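Local coordinates for protein L-Ala-D/L-Glu epimerase, a muconate lactonizing enzyme (Klebsiella pneumoniae subsp. pneumoniae MGH 78578, PDB 3FCP) that belongs to the enolase superfamily, pairing an alpha/beta N-terminal domain with a TIM-barrel domain, and carries a magnesium ion bound in the model, at residues I10-V15 and S70-Y75; H74-L79 and T103-A108; T208-C213 and V237-Q242. All coordinates share one frame; numbering follows the deposited sequence.

Contact 1: residues I10-V15 and S70-Y75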
loop_
_atom_site.group_PDB
_atom_site.type_symbol
_atom_site.label_atom_id
_atom_site.label_comp_id
_atom_site.label_asym_id
_atom_site.label_seq_id
_atom_site.Cartn_x
_atom_site.Cartn_y
_atom_site.Cartn_z
ATOM N N ILE A 10 32.664 38.475 -12.326
ATOM C CA ILE A 10 32.217 37.247 -12.957
ATOM C C ILE A 10 32.006 37.563 -14.434
ATOM O O ILE A 10 31.254 38.471 -14.786
ATOM C CB ILE A 10 30.884 36.728 -12.336
ATOM C CG1 ILE A 10 31.120 36.270 -10.895
ATOM C CG2 ILE A 10 30.340 35.572 -13.162
ATOM C CD1 ILE A 10 29.859 35.803 -10.165
ATOM N N GLU A 11 32.699 36.825 -15.289
ATOM C CA GLU A 11 32.598 36.998 -16.734
ATOM C C GLU A 11 32.082 35.679 -17.296
ATOM O O GLU A 11 32.252 34.635 -16.674
ATOM C CB GLU A 11 33.978 37.258 -17.342
ATOM C CG GLU A 11 34.719 38.485 -16.840
ATOM C CD GLU A 11 36.201 38.421 -17.179
ATOM O OE1 GLU A 11 36.961 37.786 -16.414
ATOM O OE2 GLU A 11 36.604 38.988 -18.221
ATOM N N SER A 12 31.451 35.725 -18.462
ATOM C CA SER A 12 30.966 34.512 -19.104
ATOM C C SER A 12 30.877 34.750 -20.602
ATOM O O SER A 12 30.649 35.871 -21.056
ATOM C CB SER A 12 29.604 34.078 -18.538
ATOM O OG SER A 12 28.568 34.978 -18.879
ATOM N N TRP A 13 31.081 33.686 -21.366
ATOM C CA TRP A 13 31.045 33.758 -22.819
ATOM C C TRP A 13 30.378 32.516 -23.373
ATOM O O TRP A 13 30.486 31.436 -22.787
ATOM C CB TRP A 13 32.460 33.780 -23.393
ATOM C CG TRP A 13 33.381 34.811 -22.828
ATOM C CD1 TRP A 13 33.639 36.050 -23.341
ATOM C CD2 TRP A 13 34.226 34.663 -21.683
ATOM N NE1 TRP A 13 34.604 36.679 -22.589
ATOM C CE2 TRP A 13 34.980 35.851 -21.565
ATOM C CE3 TRP A 13 34.422 33.639 -20.746
ATOM C CZ2 TRP A 13 35.922 36.045 -20.545
ATOM C CZ3 TRP A 13 35.360 33.832 -19.730
ATOM C CH2 TRP A 13 36.098 35.028 -19.641
ATOM N N ILE A 14 29.687 32.671 -24.497
ATOM C CA ILE A 14 29.091 31.526 -25.154
ATOM C C ILE A 14 30.156 31.207 -26.186
ATOM O O ILE A 14 30.514 32.055 -27.001
ATOM C CB ILE A 14 27.770 31.863 -25.873
ATOM C CG1 ILE A 14 26.683 32.202 -24.849
ATOM C CG2 ILE A 14 27.347 30.677 -26.729
ATOM C CD1 ILE A 14 25.318 32.509 -25.457
ATOM N N VAL A 15 30.680 29.993 -26.129
ATOM C CA VAL A 15 31.731 29.579 -27.042
ATOM C C VAL A 15 31.254 28.466 -27.954
ATOM O O VAL A 15 30.714 27.466 -27.487
ATOM C CB VAL A 15 32.955 29.088 -26.256
ATOM C CG1 VAL A 15 34.080 28.750 -27.203
ATOM C CG2 VAL A 15 33.396 30.156 -25.273
ATOM N N SER A 70 22.271 34.096 -19.772
ATOM C CA SER A 70 21.391 35.111 -19.209
ATOM C C SER A 70 21.312 34.994 -17.684
ATOM O O SER A 70 21.408 35.993 -16.979
ATOM C CB SER A 70 19.986 34.965 -19.808
ATOM O OG SER A 70 19.050 35.766 -19.111
ATOM N N ALA A 71 21.134 33.775 -17.179
ATOM C CA ALA A 71 21.051 33.552 -15.735
ATOM C C ALA A 71 22.326 34.043 -15.047
ATOM O O ALA A 71 22.270 34.687 -14.004
ATOM C CB ALA A 71 20.834 32.074 -15.440
ATOM N N ILE A 72 23.473 33.744 -15.646
ATOM C CA ILE A 72 24.752 34.162 -15.084
ATOM C C ILE A 72 24.927 35.681 -15.095
ATOM O O ILE A 72 25.261 36.285 -14.076
ATOM C CB ILE A 72 25.920 33.508 -15.855
ATOM C CG1 ILE A 72 25.895 31.996 -15.619
ATOM C CG2 ILE A 72 27.259 34.120 -15.415
ATOM C CD1 ILE A 72 26.831 31.205 -16.504
ATOM N N THR A 73 24.691 36.294 -16.248
ATOM C CA THR A 73 24.843 37.740 -16.400
ATOM C C THR A 73 23.871 38.589 -15.582
ATOM O O THR A 73 24.290 39.442 -14.802
ATOM C CB THR A 73 24.694 38.163 -17.883
ATOM O OG1 THR A 73 25.687 37.497 -18.673
ATOM C CG2 THR A 73 24.868 39.684 -18.028
ATOM N N HIS A 74 22.575 38.346 -15.755
ATOM C CA HIS A 74 21.553 39.137 -15.075
ATOM C C HIS A 74 21.196 38.817 -13.636
ATOM O O HIS A 74 20.724 39.697 -12.920
ATOM C CB HIS A 74 20.259 39.121 -15.885
ATOM C CG HIS A 74 20.378 39.763 -17.228
ATOM N ND1 HIS A 74 20.941 39.124 -18.312
ATOM C CD2 HIS A 74 20.022 40.996 -17.660
ATOM C CE1 HIS A 74 20.925 39.936 -19.355
ATOM N NE2 HIS A 74 20.373 41.078 -18.986
ATOM N N TYR A 75 21.414 37.579 -13.203
ATOM C CA TYR A 75 21.031 37.199 -11.849
ATOM C C TYR A 75 22.140 36.729 -10.920
ATOM O O TYR A 75 22.313 37.281 -9.837
ATOM C CB TYR A 75 19.922 36.144 -11.934
ATOM C CG TYR A 75 18.671 36.689 -12.593
ATOM C CD1 TYR A 75 17.787 37.501 -11.883
ATOM C CD2 TYR A 75 18.418 36.465 -13.945
ATOM C CE1 TYR A 75 16.680 38.083 -12.506
ATOM C CE2 TYR A 75 17.314 37.046 -14.581
ATOM C CZ TYR A 75 16.452 37.855 -13.854
ATOM O OH TYR A 75 15.381 38.458 -14.476
#

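Contact 2: residues H74-L79 and T103-A108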
loop_
_atom_site.group_PDB
_atom_site.type_symbol
_atom_site.label_atom_id
_atom_site.label_comp_id
_atom_site.label_asym_id
_atom_site.label_seq_id
_atom_site.Cartn_x
_atom_site.Cartn_y
_atom_site.Cartn_z
ATOM N N HIS A 74 22.575 38.346 -15.755
ATOM C CA HIS A 74 21.553 39.137 -15.075
ATOM C C HIS A 74 21.196 38.817 -13.636
ATOM O O HIS A 74 20.724 39.697 -12.920
ATOM C CB HIS A 74 20.259 39.121 -15.885
ATOM C CG HIS A 74 20.378 39.763 -17.228
ATOM N ND1 HIS A 74 20.941 39.124 -18.312
ATOM C CD2 HIS A 74 20.022 40.996 -17.660
ATOM C CE1 HIS A 74 20.925 39.936 -19.355
ATOM N NE2 HIS A 74 20.373 41.078 -18.986
ATOM N N TYR A 75 21.414 37.579 -13.203
ATOM C CA TYR A 75 21.031 37.199 -11.849
ATOM C C TYR A 75 22.140 36.729 -10.920
ATOM O O TYR A 75 22.313 37.281 -9.837
ATOM C CB TYR A 75 19.922 36.144 -11.934
ATOM C CG TYR A 75 18.671 36.689 -12.593
ATOM C CD1 TYR A 75 17.787 37.501 -11.883
ATOM C CD2 TYR A 75 18.418 36.465 -13.945
ATOM C CE1 TYR A 75 16.680 38.083 -12.506
ATOM C CE2 TYR A 75 17.314 37.046 -14.581
ATOM C CZ TYR A 75 16.452 37.855 -13.854
ATOM O OH TYR A 75 15.381 38.458 -14.476
ATOM N N LEU A 76 22.896 35.719 -11.332
ATOM C CA LEU A 76 23.959 35.214 -10.482
ATOM C C LEU A 76 25.084 36.223 -10.232
ATOM O O LEU A 76 25.596 36.315 -9.117
ATOM C CB LEU A 76 24.524 33.918 -11.071
ATOM C CG LEU A 76 23.585 32.719 -10.894
ATOM C CD1 LEU A 76 23.975 31.580 -11.852
ATOM C CD2 LEU A 76 23.630 32.261 -9.442
ATOM N N THR A 77 25.456 36.991 -11.256
ATOM C CA THR A 77 26.538 37.951 -11.099
ATOM C C THR A 77 26.252 39.031 -10.053
ATOM O O THR A 77 27.038 39.221 -9.124
ATOM C CB THR A 77 26.902 38.587 -12.452
ATOM O OG1 THR A 77 27.414 37.569 -13.322
ATOM C CG2 THR A 77 27.969 39.672 -12.278
ATOM N N PRO A 78 25.124 39.745 -10.179
ATOM C CA PRO A 78 24.876 40.768 -9.158
ATOM C C PRO A 78 24.582 40.180 -7.775
ATOM O O PRO A 78 24.765 40.845 -6.756
ATOM C CB PRO A 78 23.704 41.566 -9.738
ATOM C CG PRO A 78 22.993 40.561 -10.610
ATOM C CD PRO A 78 24.148 39.847 -11.278
ATOM N N LEU A 79 24.145 38.926 -7.735
ATOM C CA LEU A 79 23.833 38.282 -6.468
ATOM C C LEU A 79 25.097 37.881 -5.699
ATOM O O LEU A 79 25.150 37.982 -4.468
ATOM C CB LEU A 79 22.952 37.048 -6.726
ATOM C CG LEU A 79 22.447 36.141 -5.593
ATOM C CD1 LEU A 79 23.592 35.326 -5.051
ATOM C CD2 LEU A 79 21.788 36.970 -4.487
ATOM N N THR A 103 20.028 25.006 -12.749
ATOM C CA THR A 103 21.137 24.212 -12.233
ATOM C C THR A 103 22.368 24.218 -13.144
ATOM O O THR A 103 23.496 24.049 -12.673
ATOM C CB THR A 103 20.693 22.745 -11.986
ATOM O OG1 THR A 103 20.199 22.181 -13.209
ATOM C CG2 THR A 103 19.590 22.689 -10.928
ATOM N N PHE A 104 22.153 24.396 -14.446
ATOM C CA PHE A 104 23.267 24.431 -15.387
ATOM C C PHE A 104 24.121 25.669 -15.091
ATOM O O PHE A 104 25.346 25.576 -14.979
ATOM C CB PHE A 104 22.757 24.468 -16.837
ATOM C CG PHE A 104 22.380 23.108 -17.389
ATOM C CD1 PHE A 104 23.016 22.604 -18.523
ATOM C CD2 PHE A 104 21.390 22.339 -16.780
ATOM C CE1 PHE A 104 22.673 21.347 -19.047
ATOM C CE2 PHE A 104 21.034 21.081 -17.290
ATOM C CZ PHE A 104 21.677 20.584 -18.428
ATOM N N ALA A 105 23.468 26.821 -14.957
ATOM C CA ALA A 105 24.161 28.069 -14.646
ATOM C C ALA A 105 24.850 27.947 -13.279
ATOM O O ALA A 105 26.000 28.338 -13.120
ATOM C CB ALA A 105 23.169 29.231 -14.634
ATOM N N LYS A 106 24.137 27.407 -12.293
ATOM C CA LYS A 106 24.702 27.240 -10.956
ATOM C C LYS A 106 25.919 26.320 -10.980
ATOM O O LYS A 106 26.892 26.548 -10.263
ATOM C CB LYS A 106 23.650 26.676 -9.998
ATOM C CG LYS A 106 22.522 27.647 -9.685
ATOM C CD LYS A 106 21.403 26.974 -8.890
ATOM C CE LYS A 106 20.301 27.970 -8.541
ATOM N NZ LYS A 106 19.105 27.305 -7.930
ATOM N N SER A 107 25.871 25.284 -11.809
ATOM C CA SER A 107 26.986 24.348 -11.897
ATOM C C SER A 107 28.266 25.018 -12.410
ATOM O O SER A 107 29.364 24.718 -11.933
ATOM C CB SER A 107 26.618 23.177 -12.806
ATOM O OG SER A 107 27.751 22.366 -13.046
ATOM N N ALA A 108 28.128 25.907 -13.388
ATOM C CA ALA A 108 29.289 26.615 -13.932
ATOM C C ALA A 108 29.907 27.479 -12.833
ATOM O O ALA A 108 31.126 27.517 -12.669
ATOM C CB ALA A 108 28.875 27.487 -15.122
#

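Contact 3: residues T208-C213 and V237-Q242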
loop_
_atom_site.group_PDB
_atom_site.type_symbol
_atom_site.label_atom_id
_atom_site.label_comp_id
_atom_site.label_asym_id
_atom_site.label_seq_id
_atom_site.Cartn_x
_atom_site.Cartn_y
_atom_site.Cartn_z
ATOM N N THR A 208 5.739 0.131 -25.361
ATOM C CA THR A 208 6.933 -0.113 -26.157
ATOM C C THR A 208 8.104 -0.377 -25.211
ATOM O O THR A 208 8.949 -1.226 -25.471
ATOM C CB THR A 208 7.252 1.112 -27.039
ATOM O OG1 THR A 208 6.161 1.337 -27.945
ATOM C CG2 THR A 208 8.546 0.899 -27.826
ATOM N N GLY A 209 8.140 0.359 -24.105
ATOM C CA GLY A 209 9.210 0.189 -23.139
ATOM C C GLY A 209 9.245 -1.188 -22.500
ATOM O O GLY A 209 10.322 -1.776 -22.337
ATOM N N ALA A 210 8.077 -1.707 -22.126
ATOM C CA ALA A 210 8.005 -3.030 -21.513
ATOM C C ALA A 210 8.538 -4.073 -22.494
ATOM O O ALA A 210 9.384 -4.897 -22.147
ATOM C CB ALA A 210 6.567 -3.359 -21.124
ATOM N N LYS A 211 8.041 -4.027 -23.724
ATOM C CA LYS A 211 8.473 -4.976 -24.746
ATOM C C LYS A 211 9.958 -4.796 -25.069
ATOM O O LYS A 211 10.720 -5.766 -25.095
ATOM C CB LYS A 211 7.639 -4.785 -26.019
ATOM C CG LYS A 211 7.974 -5.771 -27.125
ATOM C CD LYS A 211 7.145 -5.505 -28.377
ATOM C CE LYS A 211 7.502 -6.489 -29.483
ATOM N NZ LYS A 211 6.783 -6.171 -30.751
ATOM N N GLY A 212 10.360 -3.550 -25.309
ATOM C CA GLY A 212 11.747 -3.266 -25.632
ATOM C C GLY A 212 12.702 -3.667 -24.521
ATOM O O GLY A 212 13.704 -4.338 -24.762
ATOM N N CYS A 213 12.395 -3.271 -23.292
ATOM C CA CYS A 213 13.268 -3.616 -22.175
ATOM C C CYS A 213 13.398 -5.121 -21.950
ATOM O O CYS A 213 14.479 -5.602 -21.612
ATOM C CB CYS A 213 12.794 -2.929 -20.891
ATOM S SG CYS A 213 13.175 -1.156 -20.861
ATOM N N VAL A 237 9.692 3.080 -12.529
ATOM C CA VAL A 237 9.731 2.253 -11.328
ATOM C C VAL A 237 9.254 0.834 -11.605
ATOM O O VAL A 237 9.883 -0.134 -11.172
ATOM C CB VAL A 237 8.856 2.856 -10.205
ATOM C CG1 VAL A 237 8.747 1.881 -9.038
ATOM C CG2 VAL A 237 9.463 4.186 -9.742
ATOM N N ARG A 238 8.136 0.714 -12.319
ATOM C CA ARG A 238 7.576 -0.593 -12.643
ATOM C C ARG A 238 8.586 -1.408 -13.455
ATOM O O ARG A 238 8.823 -2.585 -13.176
ATOM C CB ARG A 238 6.269 -0.428 -13.432
ATOM C CG ARG A 238 5.594 -1.746 -13.809
ATOM C CD ARG A 238 4.248 -1.519 -14.511
ATOM N NE ARG A 238 4.363 -0.704 -15.718
ATOM C CZ ARG A 238 3.866 0.523 -15.841
ATOM N NH1 ARG A 238 3.211 1.077 -14.829
ATOM N NH2 ARG A 238 4.037 1.203 -16.969
ATOM N N LEU A 239 9.185 -0.771 -14.452
ATOM C CA LEU A 239 10.176 -1.443 -15.280
ATOM C C LEU A 239 11.373 -1.896 -14.433
ATOM O O LEU A 239 11.845 -3.018 -14.583
ATOM C CB LEU A 239 10.639 -0.511 -16.404
ATOM C CG LEU A 239 9.566 -0.200 -17.454
ATOM C CD1 LEU A 239 9.994 0.979 -18.305
ATOM C CD2 LEU A 239 9.325 -1.443 -18.315
ATOM N N SER A 240 11.839 -1.045 -13.521
ATOM C CA SER A 240 12.985 -1.409 -12.687
ATOM C C SER A 240 12.678 -2.603 -11.788
ATOM O O SER A 240 13.580 -3.319 -11.363
ATOM C CB SER A 240 13.433 -0.222 -11.819
ATOM O OG SER A 240 12.574 -0.018 -10.706
ATOM N N GLN A 241 11.401 -2.818 -11.501
ATOM C CA GLN A 241 11.000 -3.933 -10.650
ATOM C C GLN A 241 10.696 -5.216 -11.426
ATOM O O GLN A 241 10.696 -6.302 -10.847
ATOM C CB GLN A 241 9.780 -3.533 -9.811
ATOM C CG GLN A 241 10.089 -2.502 -8.721
ATOM C CD GLN A 241 8.840 -1.851 -8.143
ATOM O OE1 GLN A 241 8.915 -1.066 -7.196
ATOM N NE2 GLN A 241 7.686 -2.167 -8.717
ATOM N N GLN A 242 10.446 -5.109 -12.730
ATOM C CA GLN A 242 10.123 -6.297 -13.516
ATOM C C GLN A 242 11.136 -6.711 -14.594
ATOM O O GLN A 242 11.195 -7.883 -14.965
ATOM C CB GLN A 242 8.741 -6.127 -14.145
ATOM C CG GLN A 242 8.655 -4.982 -15.133
ATOM C CD GLN A 242 7.235 -4.708 -15.607
ATOM O OE1 GLN A 242 7.021 -3.892 -16.506
ATOM N NE2 GLN A 242 6.260 -5.383 -15.000
#

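Contact 1: residues I10-V15 and S70-Y75
The CG2 methyl of I72 reaches across to two side chains of the strand segment 10-15. It lies 3.8 Å from S12 OG and 4.1 Å from I10 CG2. S12 CB is nearly as close to the same methyl. One branch of I72 therefore meets both the hydroxymethyl of S12 and the methyl branch of I10. In both isoleucines chi1 (-68° in I10, -66° in I72) sets CG1 beside the backbone N and leaves CG2 anti to it. This places the short branch, not the longer CG1 arm, at the meeting point. The two isoleucine side chains cross at about a right angle. S12 points its CB toward the helix. Its OG also comes to 3.8 Å from T73 OG1, too far for a hydrogen bond. T73 OG1 instead bonds to S69 O, one turn back in the same helix.

This is a helix laid on a face of a sheet. The three-stranded antiparallel sheet and the helices that follow it make up the N-terminal domain of the enolase superfamily. Strand 7-17 is an outer strand of that sheet within the chain. The short axes of segments 10-15 and 70-75 approach to 8.8 Å and run roughly antiparallel, at 150°.

Further out, strand 33-42 holds the strand in place. Backbone hydrogen bonds join E11 to R39, W13 to I37 and V15 to L35. E11 points away from the helix and forms a salt bridge with R39. I10 also packs on V38 and L40 of that strand, and on T77 and L80 farther along helix 65-80. Away from the strand, the helix faces a second subunit, where Y75 OH bonds to E66 of that neighbouring subunit.

Contact 2: residues H74-L79 and T103-A108
L76 CD1 packs against the CB of A105 at 3.7 Å, and this pair is the tight part of the contact. The same methyl also lies 4.0 Å from A105 C and 4.2 Å from K106 N. It thus rests on the backbone of helix 103-121 as well as on the alanine methyl. With CG anti to the carbonyl carbon (chi1 -74°) and CD1 extended from CA (chi2 163°), that methyl reaches the other helix. No hydrogen bond joins the two segments.

K106 marks the looser part. Its side chain comes no nearer than 4.7 Å to segment 74-79, and its end leads away. The buried ammonium is held by three hydrogen bonds, to I99 O, G101 O and N96 OD1. M95 of helix 88-98 packs on both L76 and K106. H74 and P78 are exposed, while Y75 packs on G57 of a neighbouring subunit. The helix has a wide pi-type turn at 74-76 and a kink at P78, whose N makes no bond to the turn before.

The arrangement is apolar helix-to-helix packing within the helical part of the enolase-superfamily N-terminal domain.

Contact 3: residues T208-C213 and V237-Q242
L239 points from helix 233-242 toward helix 206-218, and its CD2 meets A210. The leucine meets mostly backbone. Its CD2 lies 3.8 Å from A210 CA and 4.0 Å from A210 N. The methyl of A210 stands beside this approach, with its CB 4.4 Å from L239 CD2. L239 CG is anti to the carbonyl carbon (chi1 -68°). The next torsion (chi2 166°) sets CD1 extended from CA and leaves CD2 as the branch that meets A210. G209 comes next to A210 in the landing surface, and its O is 4.2 Å from L239 CD2. G209, which has no side chain, presents its backbone to the leucine.

Both segments belong to the TIM-barrel domain. The two helices follow one another around the barrel, joined through strand 223-225. The contact is therefore packing between neighbouring outer helices of a beta/alpha barrel.

C213 also turns its CB toward the other helix, but its side chain stays 4.6 Å from segment 237-242. It also packs on P227 and I243. V228 gives L239 a further apolar neighbour.

In the last turn of the helix S240 OG donates to V237 O at 2.7 Å, tilted 23° from the carbonyl plane. The same OG is also hydrogen-bonded with T268 N of the same chain. R238 packs on T268 of a third subunit.

In the fold
From the N terminus, strand 7-17 comes first. Contact 1 closes when the chain, after the rest of the three-stranded sheet, returns as helix 65-80. Contact 2 opens on that same helix, where contact 1 ends. It closes 24 residues later on helix 103-121, after helix 88-98. The two loops run in sequence, sharing H74 and Y75, and their centres are 7 Å apart. Helix 65-80 thus ties the sheet to the helical layer. Contact 3 comes later and separately, joining helices 206-218 and 233-242 of the barrel. Its centre is about 41 Å from that of contact 1 and 38 Å from that of contact 2.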